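Local coordinates for protein acetyltransferase, GNAT family (Streptococcus agalactiae 2603V/R, PDB 2PC1) that probably transfers an acyl group, most likely acetyl from acetyl-coenzyme A, to an acceptor that is not specified, at residues A[31-36]-A[62-67]; A[73-78]-A[83-88]; A[50-55]-A[116-121]. All coordinates share one frame; numbering follows the deposited sequence. Where two conformers were deposited one is given.

From the N terminus, the chain enters helix 30-46, crosses a loop containing residues 50-55 and reaches helix 61-70; interaction 1 closes that excursion by packing the two helices together. Strand 73-78 follows directly, and interaction 2 pairs it with 83-88 in a tight hairpin. Residues 116-121, on the next strand of the sheet, then return to the 50-55 loop in interaction 3. Interactions 1 and 2 are therefore in series, interaction 2 is nested inside the loop closed by interaction 3, and interactions 1 and 3 cross. Asp-67 joins all three neighbourhoods, since its OD2 meets both Tyr-85 OH and Arg-116 NE.

Interaction 1. Residues A[31-36]-A[62-67]; sequences DQIMLL and NDIIDD
Helices 30-46 and 61-70 come together at Met-34 and Ile-64, whose CA atoms lie 8.0 Å apart, with no hydrogen bond passing between the two segments. These are the two helices that precede the central hairpin of the GNAT fold, and between 31-36 and 62-67 the contact is made by three buried apolar side chains, Ile-33, Met-34 and Ile-64. Ile-64 is the centre of the contact: its CB points at the other helix and each of its two branches finds a different partner. With CG1 beside the backbone N (chi1 -60°), CG2 is left anti to it and meets Ile-33 CG2 at 3.7 Å, methyl against methyl, the two side chains crossing at a slant. The other branch runs past Met-34 in the opposite direction. Met-34, built as selenomethionine, leaves its own helix at a tangent to the facing one, and bends at chi2 (-38°) and again at chi3 bring its selenium alongside Ile-64.

The sheet packs against this apolar seam: Ile-33 and Ile-64 both rest on Tyr-85, and Ile-33 also touches Val-75. Asp-31 OD1 forms a salt bridge with Arg-61 NH1 between the helices, and the buried carboxylate of Asp-67 uses OD2 for both Arg-116 NE and the hydroxyl of Tyr-85. The closest approach between the two segments is that of Met-34 SE to Ile-64 CG1, 3.5 Å.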
ATOM      1  N   ASP A  31      13.873  -3.290  11.461  1.00 10.68           N
ATOM      2  CA  ASP A  31      14.719  -2.115  11.277  1.00 13.02           C
ATOM      3  C   ASP A  31      14.878  -1.780   9.814  1.00 13.07           C
ATOM      4  O   ASP A  31      14.875  -0.603   9.438  1.00 13.09           O
ATOM      5  CB  ASP A  31      16.090  -2.312  11.925  1.00 13.83           C
ATOM      6  CG  ASP A  31      16.021  -2.365  13.431  1.00 19.78           C
ATOM      7  OD1 ASP A  31      15.052  -1.850  14.010  1.00 20.94           O
ATOM      8  OD2 ASP A  31      16.933  -2.957  14.033  1.00 29.14           O
ATOM      9  N   GLN A  32      15.023  -2.781   8.955  1.00 11.29           N
ATOM     10  CA  GLN A  32      15.113  -2.570   7.548  1.00 11.26           C
ATOM     11  C   GLN A  32      13.838  -1.918   7.029  1.00 11.56           C
ATOM     12  O   GLN A  32      13.878  -1.063   6.168  1.00 11.07           O
ATOM     13  CB  GLN A  32      15.357  -3.880   6.794  1.00 13.65           C
ATOM     14  CG  GLN A  32      16.706  -4.499   6.984  1.00 15.98           C
ATOM     15  CD  GLN A  32      16.681  -5.939   6.510  1.00 18.99           C
ATOM     16  OE1 GLN A  32      16.739  -6.217   5.315  1.00 29.87           O
ATOM     17  NE2 GLN A  32      16.541  -6.860   7.450  1.00 21.56           N
ATOM     18  N   ILE A  33      12.682  -2.386   7.494  1.00  9.65           N
ATOM     19  CA  ILE A  33      11.427  -1.799   7.063  1.00 10.41           C
ATOM     20  C   ILE A  33      11.383  -0.349   7.532  1.00 10.57           C
ATOM     21  O   ILE A  33      10.975   0.519   6.788  1.00 10.60           O
ATOM     22  CB  ILE A  33      10.224  -2.613   7.585  1.00 10.85           C
ATOM     23  CG1 ILE A  33      10.219  -4.012   6.942  1.00 11.60           C
ATOM     24  CG2 ILE A  33       8.919  -1.860   7.330  1.00 11.53           C
ATOM     25  CD1 ILE A  33       9.314  -5.010   7.634  1.00 11.45           C
HETATM   26  N   MSE A  34      11.819  -0.090   8.759  1.00  9.08           N
HETATM   27  CA  MSE A  34      11.719   1.277   9.263  1.00 11.42           C
HETATM   28  C   MSE A  34      12.620   2.217   8.494  1.00 12.16           C
HETATM   29  O   MSE A  34      12.276   3.387   8.293  1.00 11.22           O
HETATM   30  CB  MSE A  34      12.012   1.333  10.754  1.00 12.00           C
HETATM   31  CG  MSE A  34      10.907   0.776  11.658  1.00 11.66           C
HETATM   32 SE   MSE A  34       9.096   1.152  11.104  0.75 17.84          SE
HETATM   33  CE  MSE A  34       8.927   2.592  11.182  1.00 15.88           C
ATOM     34  N   LEU A  35      13.778   1.732   8.064  1.00 10.37           N
ATOM     35  CA  LEU A  35      14.651   2.561   7.216  1.00 11.88           C
ATOM     36  C   LEU A  35      13.921   2.946   5.958  1.00 11.51           C
ATOM     37  O   LEU A  35      13.962   4.114   5.529  1.00 12.86           O
ATOM     38  CB  LEU A  35      15.947   1.818   6.861  1.00 12.89           C
ATOM     39  CG  LEU A  35      16.921   1.650   8.012  1.00 17.05           C
ATOM     40  CD1 LEU A  35      17.969   0.555   7.739  1.00 19.62           C
ATOM     41  CD2 LEU A  35      17.614   2.973   8.351  1.00 16.88           C
ATOM     42  N   LEU A  36      13.220   1.997   5.339  1.00 12.29           N
ATOM     43  CA  LEU A  36      12.490   2.231   4.123  1.00 14.21           C
ATOM     44  C   LEU A  36      11.354   3.186   4.378  1.00 12.77           C
ATOM     45  O   LEU A  36      11.159   4.127   3.627  1.00 13.18           O
ATOM     46  CB  LEU A  36      11.955   0.896   3.552  1.00 14.59           C
ATOM     47  CG  LEU A  36      10.977   0.947   2.379  1.00 16.33           C
ATOM     48  CD1 LEU A  36      11.502   1.781   1.207  1.00 21.34           C
ATOM     49  CD2 LEU A  36      10.654  -0.474   1.910  1.00 21.24           C
ATOM     50  N   ASN A  62       5.805   0.744  16.077  1.00 15.41           N
ATOM     51  CA  ASN A  62       4.690  -0.026  16.620  1.00 16.19           C
ATOM     52  C   ASN A  62       3.638  -0.380  15.582  1.00 15.28           C
ATOM     53  O   ASN A  62       3.046  -1.465  15.627  1.00 15.71           O
ATOM     54  CB  ASN A  62       4.030   0.698  17.792  1.00 17.41           C
ATOM     55  CG  ASN A  62       4.929   0.772  19.020  1.00 19.09           C
ATOM     56  OD1 ASN A  62       5.815  -0.062  19.230  1.00 23.27           O
ATOM     57  ND2 ASN A  62       4.708   1.794  19.832  1.00 29.80           N
ATOM     58  N   ASP A  63       3.361   0.533  14.660  1.00 14.14           N
ATOM     59  CA  ASP A  63       2.446   0.223  13.570  1.00 15.47           C
ATOM     60  C   ASP A  63       2.957  -0.960  12.748  1.00 12.63           C
ATOM     61  O   ASP A  63       2.204  -1.869  12.404  1.00 13.10           O
ATOM     62  CB  ASP A  63       2.238   1.410  12.643  1.00 14.88           C
ATOM     63  CG  ASP A  63       1.534   2.571  13.321  1.00 20.79           C
ATOM     64  OD1 ASP A  63       0.433   2.337  13.875  1.00 27.91           O
ATOM     65  OD2 ASP A  63       2.061   3.708  13.317  1.00 18.39           O
ATOM     66  N   ILE A  64       4.242  -0.950  12.428  1.00 12.59           N
ATOM     67  CA  ILE A  64       4.810  -2.013  11.617  1.00 12.27           C
ATOM     68  C   ILE A  64       4.901  -3.327  12.384  1.00 11.46           C
ATOM     69  O   ILE A  64       4.605  -4.404  11.841  1.00 11.22           O
ATOM     70  CB  ILE A  64       6.168  -1.590  11.056  1.00 12.20           C
ATOM     71  CG1 ILE A  64       6.025  -0.332  10.188  1.00 12.95           C
ATOM     72  CG2 ILE A  64       6.792  -2.714  10.249  1.00 14.05           C
ATOM     73  CD1 ILE A  64       4.911  -0.354   9.193  1.00 15.38           C
ATOM     74  N   ILE A  65       5.273  -3.290  13.666  1.00 14.12           N
ATOM     75  CA  ILE A  65       5.283  -4.518  14.463  0.50 14.13           C
ATOM     76  C   ILE A  65       3.868  -5.111  14.509  1.00 11.41           C
ATOM     77  O   ILE A  65       3.698  -6.310  14.379  1.00 12.53           O
ATOM     78  CB  ILE A  65       5.841  -4.289  15.888  0.50 15.54           C
ATOM     79  CG1 ILE A  65       7.352  -4.042  15.816  0.50 11.53           C
ATOM     80  CG2 ILE A  65       5.544  -5.504  16.795  0.50 13.66           C
ATOM     81  CD1 ILE A  65       7.995  -3.540  17.102  0.50 16.25           C
ATOM     82  N   ASP A  66       2.867  -4.240  14.668  1.00 11.92           N
ATOM     83  CA  ASP A  66       1.483  -4.701  14.654  1.00 11.68           C
ATOM     84  C   ASP A  66       1.136  -5.380  13.320  1.00 11.82           C
ATOM     85  O   ASP A  66       0.500  -6.422  13.293  1.00 11.69           O
ATOM     86  CB  ASP A  66       0.492  -3.583  15.001  1.00 12.59           C
ATOM     87  CG  ASP A  66       0.448  -3.270  16.501  1.00 21.42           C
ATOM     88  OD1 ASP A  66       1.005  -4.048  17.298  1.00 25.12           O
ATOM     89  OD2 ASP A  66      -0.187  -2.258  16.876  1.00 29.55           O
ATOM     90  N   ASP A  67       1.591  -4.808  12.207  1.00 10.81           N
ATOM     91  CA  ASP A  67       1.410  -5.435  10.902  1.00 10.82           C
ATOM     92  C   ASP A  67       2.033  -6.817  10.822  1.00 11.29           C
ATOM     93  O   ASP A  67       1.460  -7.718  10.271  1.00 10.60           O
ATOM     94  CB  ASP A  67       2.009  -4.564   9.770  1.00 10.95           C
ATOM     95  CG  ASP A  67       1.173  -3.370   9.411  1.00 12.10           C
ATOM     96  OD1 ASP A  67      -0.006  -3.273   9.803  1.00 13.40           O
ATOM     97  OD2 ASP A  67       1.717  -2.500   8.690  1.00 11.54           O
TER

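Interaction 2. Residues A[73-78]-A[83-88]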
ATOM      1  N   ALA A  73       2.009  -7.771   7.092  1.00  9.78           N
ATOM      2  CA  ALA A  73       3.211  -7.159   6.546  1.00  9.51           C
ATOM      3  C   ALA A  73       3.832  -7.977   5.448  1.00  8.85           C
ATOM      4  O   ALA A  73       4.263  -9.119   5.676  1.00  9.53           O
ATOM      5  CB  ALA A  73       4.234  -6.961   7.652  1.00  9.14           C
ATOM      6  N   TRP A  74       3.889  -7.407   4.250  1.00  9.78           N
ATOM      7  CA  TRP A  74       4.549  -8.020   3.106  1.00  8.38           C
ATOM      8  C   TRP A  74       5.719  -7.174   2.672  1.00  8.71           C
ATOM      9  O   TRP A  74       5.674  -5.944   2.734  1.00 10.31           O
ATOM     10  CB  TRP A  74       3.585  -8.121   1.931  1.00  9.52           C
ATOM     11  CG  TRP A  74       2.563  -9.195   2.095  1.00 10.21           C
ATOM     12  CD1 TRP A  74       1.442  -9.128   2.844  1.00 11.25           C
ATOM     13  CD2 TRP A  74       2.570 -10.488   1.497  1.00  9.75           C
ATOM     14  NE1 TRP A  74       0.734 -10.300   2.752  1.00 10.45           N
ATOM     15  CE2 TRP A  74       1.418 -11.171   1.933  1.00  9.34           C
ATOM     16  CE3 TRP A  74       3.442 -11.152   0.629  1.00 11.06           C
ATOM     17  CZ2 TRP A  74       1.121 -12.466   1.514  1.00 11.40           C
ATOM     18  CZ3 TRP A  74       3.149 -12.438   0.238  1.00 12.23           C
ATOM     19  CH2 TRP A  74       1.989 -13.070   0.656  1.00 11.08           C
ATOM     20  N   VAL A  75       6.752  -7.844   2.168  1.00  9.20           N
ATOM     21  CA  VAL A  75       7.919  -7.151   1.609  1.00  8.67           C
ATOM     22  C   VAL A  75       8.261  -7.672   0.233  1.00  9.66           C
ATOM     23  O   VAL A  75       7.913  -8.810  -0.129  1.00 10.89           O
ATOM     24  CB  VAL A  75       9.157  -7.262   2.535  1.00  9.74           C
ATOM     25  CG1 VAL A  75       8.909  -6.478   3.803  1.00 12.61           C
ATOM     26  CG2 VAL A  75       9.503  -8.729   2.855  1.00 10.76           C
ATOM     27  N   GLY A  76       8.962  -6.843  -0.518  1.00 10.07           N
ATOM     28  CA  GLY A  76       9.521  -7.254  -1.802  1.00 10.37           C
ATOM     29  C   GLY A  76      11.032  -7.133  -1.714  1.00 10.72           C
ATOM     30  O   GLY A  76      11.560  -6.103  -1.278  1.00 12.68           O
ATOM     31  N   ILE A  77      11.720  -8.174  -2.146  1.00 11.86           N
ATOM     32  CA  ILE A  77      13.163  -8.282  -2.069  1.00 12.61           C
ATOM     33  C   ILE A  77      13.675  -8.265  -3.505  1.00 14.23           C
ATOM     34  O   ILE A  77      13.252  -9.078  -4.336  1.00 15.36           O
ATOM     35  CB  ILE A  77      13.597  -9.601  -1.375  1.00 13.97           C
ATOM     36  CG1 ILE A  77      12.846  -9.845  -0.068  1.00 16.15           C
ATOM     37  CG2 ILE A  77      15.122  -9.662  -1.159  1.00 15.56           C
ATOM     38  CD1 ILE A  77      12.948  -8.751   0.929  1.00 17.00           C
ATOM     39  N   GLU A  78      14.567  -7.318  -3.786  1.00 16.36           N
ATOM     40  CA  GLU A  78      15.135  -7.093  -5.116  1.00 20.33           C
ATOM     41  C   GLU A  78      16.649  -7.137  -4.934  1.00 21.85           C
ATOM     42  O   GLU A  78      17.197  -6.418  -4.101  1.00 20.63           O
ATOM     43  CB  GLU A  78      14.690  -5.731  -5.647  1.00 20.45           C
ATOM     44  CG  GLU A  78      15.204  -5.358  -7.059  1.00 22.67           C
ATOM     45  CD  GLU A  78      14.433  -6.033  -8.183  1.00 35.86           C
ATOM     46  OE1 GLU A  78      13.568  -6.893  -7.903  1.00 31.70           O
ATOM     47  OE2 GLU A  78      14.692  -5.682  -9.358  1.00 43.45           O
ATOM     48  N   ALA A  83      13.298  -3.980  -0.491  1.00 15.15           N
ATOM     49  CA  ALA A  83      13.058  -2.840  -1.346  1.00 15.31           C
ATOM     50  C   ALA A  83      11.677  -2.197  -1.215  1.00 15.70           C
ATOM     51  O   ALA A  83      11.476  -1.032  -1.558  1.00 16.45           O
ATOM     52  CB  ALA A  83      13.272  -3.255  -2.775  1.00 16.35           C
ATOM     53  N   THR A  84      10.673  -2.973  -0.817  1.00 11.26           N
ATOM     54  CA  THR A  84       9.311  -2.495  -0.763  1.00 11.30           C
ATOM     55  C   THR A  84       8.630  -3.113   0.453  1.00 10.75           C
ATOM     56  O   THR A  84       8.992  -4.178   0.913  1.00 10.67           O
ATOM     57  CB  THR A  84       8.503  -2.876  -2.008  1.00 11.23           C
ATOM     58  OG1 THR A  84       8.440  -4.308  -2.130  1.00 12.73           O
ATOM     59  CG2 THR A  84       9.117  -2.311  -3.292  1.00 13.56           C
ATOM     60  N   TYR A  85       7.588  -2.438   0.893  1.00 10.03           N
ATOM     61  CA  TYR A  85       6.750  -2.860   2.011  1.00 10.40           C
ATOM     62  C   TYR A  85       5.317  -2.504   1.735  1.00  9.70           C
ATOM     63  O   TYR A  85       5.047  -1.437   1.155  1.00 11.12           O
ATOM     64  CB  TYR A  85       7.197  -2.146   3.293  1.00 10.17           C
ATOM     65  CG  TYR A  85       6.331  -2.505   4.476  1.00 10.58           C
ATOM     66  CD1 TYR A  85       6.611  -3.624   5.200  1.00  9.09           C
ATOM     67  CD2 TYR A  85       5.237  -1.731   4.849  1.00 10.48           C
ATOM     68  CE1 TYR A  85       5.828  -3.982   6.282  1.00 10.19           C
ATOM     69  CE2 TYR A  85       4.449  -2.080   5.920  1.00 10.12           C
ATOM     70  CZ  TYR A  85       4.737  -3.208   6.609  1.00 10.30           C
ATOM     71  OH  TYR A  85       3.968  -3.599   7.704  1.00 11.78           O
ATOM     72  N   ALA A  86       4.388  -3.343   2.162  1.00 10.23           N
ATOM     73  CA  ALA A  86       2.984  -2.962   2.250  1.00 10.32           C
ATOM     74  C   ALA A  86       2.307  -3.813   3.279  1.00 10.29           C
ATOM     75  O   ALA A  86       2.721  -4.944   3.529  1.00 11.59           O
ATOM     76  CB  ALA A  86       2.286  -3.132   0.959  1.00 11.26           C
ATOM     77  N   ALA A  87       1.248  -3.265   3.861  1.00 10.61           N
ATOM     78  CA  ALA A  87       0.344  -4.040   4.686  1.00 10.20           C
ATOM     79  C   ALA A  87      -0.854  -4.455   3.844  1.00 11.38           C
ATOM     80  O   ALA A  87      -1.424  -3.615   3.132  1.00 12.75           O
ATOM     81  CB  ALA A  87      -0.134  -3.214   5.863  1.00 11.86           C
ATOM     82  N   VAL A  88      -1.245  -5.700   3.932  1.00 10.57           N
ATOM     83  CA  VAL A  88      -2.352  -6.272   3.165  1.00  9.49           C
ATOM     84  C   VAL A  88      -3.341  -6.813   4.190  1.00 11.19           C
ATOM     85  O   VAL A  88      -3.005  -7.707   4.976  1.00 12.84           O
ATOM     86  CB  VAL A  88      -1.870  -7.401   2.241  1.00 11.89           C
ATOM     87  CG1 VAL A  88      -3.044  -7.995   1.487  1.00 13.85           C
ATOM     88  CG2 VAL A  88      -0.818  -6.882   1.289  1.00 12.58           C
TER
HETATM   89  O   HOH W   1      -1.629 -10.221   4.591  1.00 16.67           O
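Trp-74 and Ala-86 form one hydrogen-bonded pair of this antiparallel strand couple, Gly-76 and Thr-84 the other. The first is short and straight: Trp-74 N reaches Ala-86 O at 2.8 Å (168° at the hydrogen), and Ala-86 N returns a bond to Trp-74 O.

The packing is close around Val-75, Tyr-85 and Ala-73, on the face covered by helices 30-46 and 61-70. With CG anti to the backbone N (chi1 178°), the Tyr-85 ring lies back across the neighbouring strand; Val-75 CG1 meets its edge at CD1, 3.9 Å away, and Ala-73 CB is 3.6 Å from CE1 and 3.4 Å from OH. The phenol hydroxyl is buried and is held by Asp-67. On the opposite face, that of Trp-74 and Ala-86, Thr-84 OG1 lies 3.2 Å from Gly-76 CA.

Solvent enters at the Trp-74 end. The partly exposed indole is crossed by Val-88, whose CG2 is 3.5 Å from CD1 of Trp-74, and a water in the plane of the ring accepts from NE1 and donates to Val-88 O, bridging the strands where no direct bond does. The loose part is the far end, where Glu-78 offers only its CB to Ala-83 CB, 4.0 Å off, before its chain turns away.

There Gly-76 O accepts from both Ala-83 N (2.9 Å) and Thr-84 N, the second bond longer and more bent. Two residues facing one make a classic beta bulge, set in the hairpin at the heart of the GNAT sheet.

Interaction 3. Residues A[50-55]-A[116-121]. With SO4 (sulfate ion), chain B.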
ATOM      1  N   ASP A  50       0.902  16.228   3.804  1.00 15.01           N
ATOM      2  CA  ASP A  50       0.991  15.890   5.208  1.00 14.15           C
ATOM      3  C   ASP A  50       0.878  14.387   5.454  1.00 13.45           C
ATOM      4  O   ASP A  50       0.923  13.955   6.601  1.00 14.25           O
ATOM      5  CB  ASP A  50      -0.021  16.684   6.050  1.00 16.90           C
ATOM      6  CG  ASP A  50      -1.467  16.364   5.727  1.00 18.29           C
ATOM      7  OD1 ASP A  50      -1.757  15.507   4.873  1.00 19.90           O
ATOM      8  OD2 ASP A  50      -2.336  17.009   6.365  1.00 24.11           O
ATOM      9  N   GLN A  51       0.787  13.578   4.394  1.00 13.44           N
ATOM     10  CA  GLN A  51       0.746  12.141   4.540  1.00 12.75           C
ATOM     11  C   GLN A  51       1.988  11.641   5.271  1.00 12.86           C
ATOM     12  O   GLN A  51       3.104  11.922   4.853  1.00 12.39           O
ATOM     13  CB  GLN A  51       0.637  11.457   3.177  1.00 12.44           C
ATOM     14  CG  GLN A  51       0.467   9.959   3.302  1.00 13.79           C
ATOM     15  CD  GLN A  51       0.174   9.276   1.987  1.00 16.07           C
ATOM     16  OE1 GLN A  51       0.524   9.783   0.919  1.00 15.84           O
ATOM     17  NE2 GLN A  51      -0.460   8.102   2.058  1.00 19.86           N
ATOM     18  N   TRP A  52       1.776  10.958   6.383  1.00 13.06           N
ATOM     19  CA  TRP A  52       2.832  10.375   7.237  1.00 13.12           C
ATOM     20  C   TRP A  52       3.661  11.422   7.984  1.00 12.75           C
ATOM     21  O   TRP A  52       4.711  11.092   8.529  1.00 11.97           O
ATOM     22  CB  TRP A  52       3.764   9.440   6.465  1.00 13.04           C
ATOM     23  CG  TRP A  52       3.144   8.238   5.840  1.00 14.23           C
ATOM     24  CD1 TRP A  52       1.823   7.931   5.735  1.00 14.43           C
ATOM     25  CD2 TRP A  52       3.864   7.193   5.186  1.00 11.85           C
ATOM     26  NE1 TRP A  52       1.686   6.730   5.070  1.00 14.51           N
ATOM     27  CE2 TRP A  52       2.923   6.256   4.734  1.00 13.55           C
ATOM     28  CE3 TRP A  52       5.216   6.954   4.960  1.00 13.46           C
ATOM     29  CZ2 TRP A  52       3.294   5.106   4.020  1.00 14.33           C
ATOM     30  CZ3 TRP A  52       5.581   5.787   4.285  1.00 16.04           C
ATOM     31  CH2 TRP A  52       4.623   4.893   3.817  1.00 15.46           C
ATOM     32  N   GLN A  53       3.207  12.669   8.021  1.00 12.92           N
ATOM     33  CA  GLN A  53       3.993  13.780   8.578  1.00 11.95           C
ATOM     34  C   GLN A  53       3.465  14.251   9.916  1.00 15.09           C
ATOM     35  O   GLN A  53       3.894  15.297  10.395  1.00 16.30           O
ATOM     36  CB  GLN A  53       3.992  14.968   7.624  1.00 11.58           C
ATOM     37  CG  GLN A  53       4.354  14.661   6.182  1.00 13.13           C
ATOM     38  CD  GLN A  53       5.705  13.999   6.021  1.00 14.49           C
ATOM     39  OE1 GLN A  53       6.700  14.456   6.611  1.00 16.31           O
ATOM     40  NE2 GLN A  53       5.780  12.979   5.154  1.00 11.39           N
ATOM     41  N   LYS A  54       2.571  13.492  10.525  1.00 15.33           N
ATOM     42  CA  LYS A  54       1.870  13.951  11.740  1.00 19.35           C
ATOM     43  C   LYS A  54       2.641  13.627  13.002  1.00 20.60           C
ATOM     44  O   LYS A  54       3.552  12.795  13.004  1.00 20.61           O
ATOM     45  CB  LYS A  54       0.492  13.294  11.838  1.00 19.86           C
ATOM     46  CG  LYS A  54      -0.375  13.411  10.601  1.00 28.48           C
ATOM     47  CD  LYS A  54      -0.519  14.832  10.135  1.00 30.17           C
ATOM     48  N   GLU A  55       2.258  14.290  14.095  1.00 23.47           N
ATOM     49  CA  GLU A  55       2.956  14.135  15.372  1.00 25.94           C
ATOM     50  C   GLU A  55       2.971  12.699  15.904  1.00 26.74           C
ATOM     51  O   GLU A  55       3.929  12.298  16.572  1.00 30.28           O
ATOM     52  CB  GLU A  55       2.365  15.084  16.426  1.00 27.74           C
ATOM     53  N   ARG A 116       0.060   1.527   3.849  1.00 12.31           N
ATOM     54  CA  ARG A 116       1.443   1.685   4.292  1.00 11.83           C
ATOM     55  C   ARG A 116       2.429   1.229   3.229  1.00 12.18           C
ATOM     56  O   ARG A 116       3.438   0.580   3.514  1.00 14.39           O
ATOM     57  CB  ARG A 116       1.672   1.007   5.645  1.00 12.24           C
ATOM     58  CG  ARG A 116       0.927   1.739   6.732  1.00 14.32           C
ATOM     59  CD  ARG A 116       1.003   1.064   8.089  1.00 13.86           C
ATOM     60  NE  ARG A 116       0.227  -0.176   8.200  1.00 12.53           N
ATOM     61  CZ  ARG A 116      -1.091  -0.218   8.328  1.00 14.81           C
ATOM     62  NH1 ARG A 116      -1.812   0.886   8.261  1.00 15.07           N
ATOM     63  NH2 ARG A 116      -1.694  -1.389   8.496  1.00 13.73           N
ATOM     64  N   ILE A 117       2.143   1.562   1.982  1.00 12.32           N
ATOM     65  CA  ILE A 117       2.982   1.177   0.885  1.00 12.15           C
ATOM     66  C   ILE A 117       4.215   2.063   0.848  1.00 13.42           C
ATOM     67  O   ILE A 117       4.119   3.278   0.763  1.00 13.73           O
ATOM     68  CB  ILE A 117       2.233   1.265  -0.451  1.00 12.66           C
ATOM     69  CG1 ILE A 117       1.035   0.311  -0.457  1.00 13.63           C
ATOM     70  CG2 ILE A 117       3.181   0.919  -1.614  1.00 14.08           C
ATOM     71  CD1 ILE A 117       0.063   0.567  -1.570  1.00 14.38           C
ATOM     72  N   ALA A 118       5.385   1.450   0.896  1.00 13.65           N
ATOM     73  CA  ALA A 118       6.632   2.184   0.860  1.00 14.51           C
ATOM     74  C   ALA A 118       7.509   1.544  -0.167  1.00 15.87           C
ATOM     75  O   ALA A 118       7.752   0.338  -0.152  1.00 13.67           O
ATOM     76  CB  ALA A 118       7.293   2.179   2.200  1.00 13.78           C
ATOM     77  N   ILE A 119       7.977   2.356  -1.093  1.00 19.39           N
ATOM     78  CA  ILE A 119       8.643   1.850  -2.271  1.00 20.72           C
ATOM     79  C   ILE A 119       9.964   2.555  -2.300  1.00 21.93           C
ATOM     80  O   ILE A 119      10.016   3.792  -2.332  1.00 21.24           O
ATOM     81  CB  ILE A 119       7.890   2.171  -3.563  1.00 20.29           C
ATOM     82  CG1 ILE A 119       6.428   1.682  -3.499  1.00 21.00           C
ATOM     83  CG2 ILE A 119       8.644   1.569  -4.747  1.00 22.67           C
ATOM     84  CD1 ILE A 119       6.225   0.181  -3.322  1.00 22.11           C
ATOM     85  N   SER A 120      11.026   1.781  -2.233  1.00 22.15           N
ATOM     86  CA  SER A 120      12.367   2.351  -2.300  1.00 20.12           C
ATOM     87  C   SER A 120      12.526   3.236  -3.515  1.00 23.44           C
ATOM     88  O   SER A 120      12.040   2.905  -4.583  1.00 22.52           O
ATOM     89  CB  SER A 120      13.423   1.248  -2.375  1.00 18.69           C
ATOM     90  OG  SER A 120      14.728   1.826  -2.471  1.00 21.64           O
ATOM     91  N   ASN A 121      13.240   4.343  -3.346  1.00 25.62           N
ATOM     92  CA  ASN A 121      13.679   5.173  -4.488  1.00 29.73           C
ATOM     93  C   ASN A 121      15.168   4.947  -4.829  1.00 32.30           C
ATOM     94  O   ASN A 121      15.666   5.455  -5.840  1.00 32.55           O
ATOM     95  CB  ASN A 121      13.454   6.647  -4.190  1.00 30.15           C
ATOM     96  CG  ASN A 121      13.983   7.031  -2.843  1.00 35.21           C
ATOM     97  OD1 ASN A 121      15.139   6.739  -2.514  1.00 35.51           O
ATOM     98  ND2 ASN A 121      13.128   7.623  -2.022  1.00 35.17           N
TER
HETATM   99  S   SO4 B 183      -1.539   4.891   4.438  1.00 21.48           S
HETATM  100  O1  SO4 B 183      -0.253   4.277   4.661  1.00 33.82           O
HETATM  101  O2  SO4 B 183      -2.115   4.333   3.218  1.00 46.73           O
HETATM  102  O3  SO4 B 183      -2.442   4.674   5.551  1.00 37.05           O
HETATM  103  O4  SO4 B 183      -1.315   6.320   4.239  1.00 25.08           O
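Trp-52 carries most of this contact, driving its indole from the 50-55 loop against the backbone of Arg-116 and Ile-117 and the methyl of Ala-118. It occupies the third position of a type II turn from Asp-50 to Gln-53, with positive phi (70°), and CG anti to the carbonyl carbon (chi1 -61°) sends the ring to the strand. The far corner of the benzo ring does the touching: CH2 lies 3.5 Å from Ile-117 O, and Ala-118 CB sits at the ring edge, 4.1 Å from the same carbon.

Arg-116 contributes its backbone. Its CA packs 3.9 Å from Trp-52 CZ2, while its guanidinium leads away to Asp-67 and Tyr-58. A sulfate, probably from the crystallisation liquor, bridges the two segments with its sulfur in the indole plane. Trp-52 NE1 divides its hydrogen between O4 (3.1 Å) and O1 (3.2 Å); Arg-116 N also reaches O1 at 2.9 Å, and Gln-51 NE2 binds O4. Tyr-58 OH is hydrogen-bonded to the sulfate as well.

The chain turns a corner at Arg-116, and the broken strand 111-119 is consistent with the bulged β4 strand of the GNAT fold, which in relatives lies beside the acetyl-coenzyme A site.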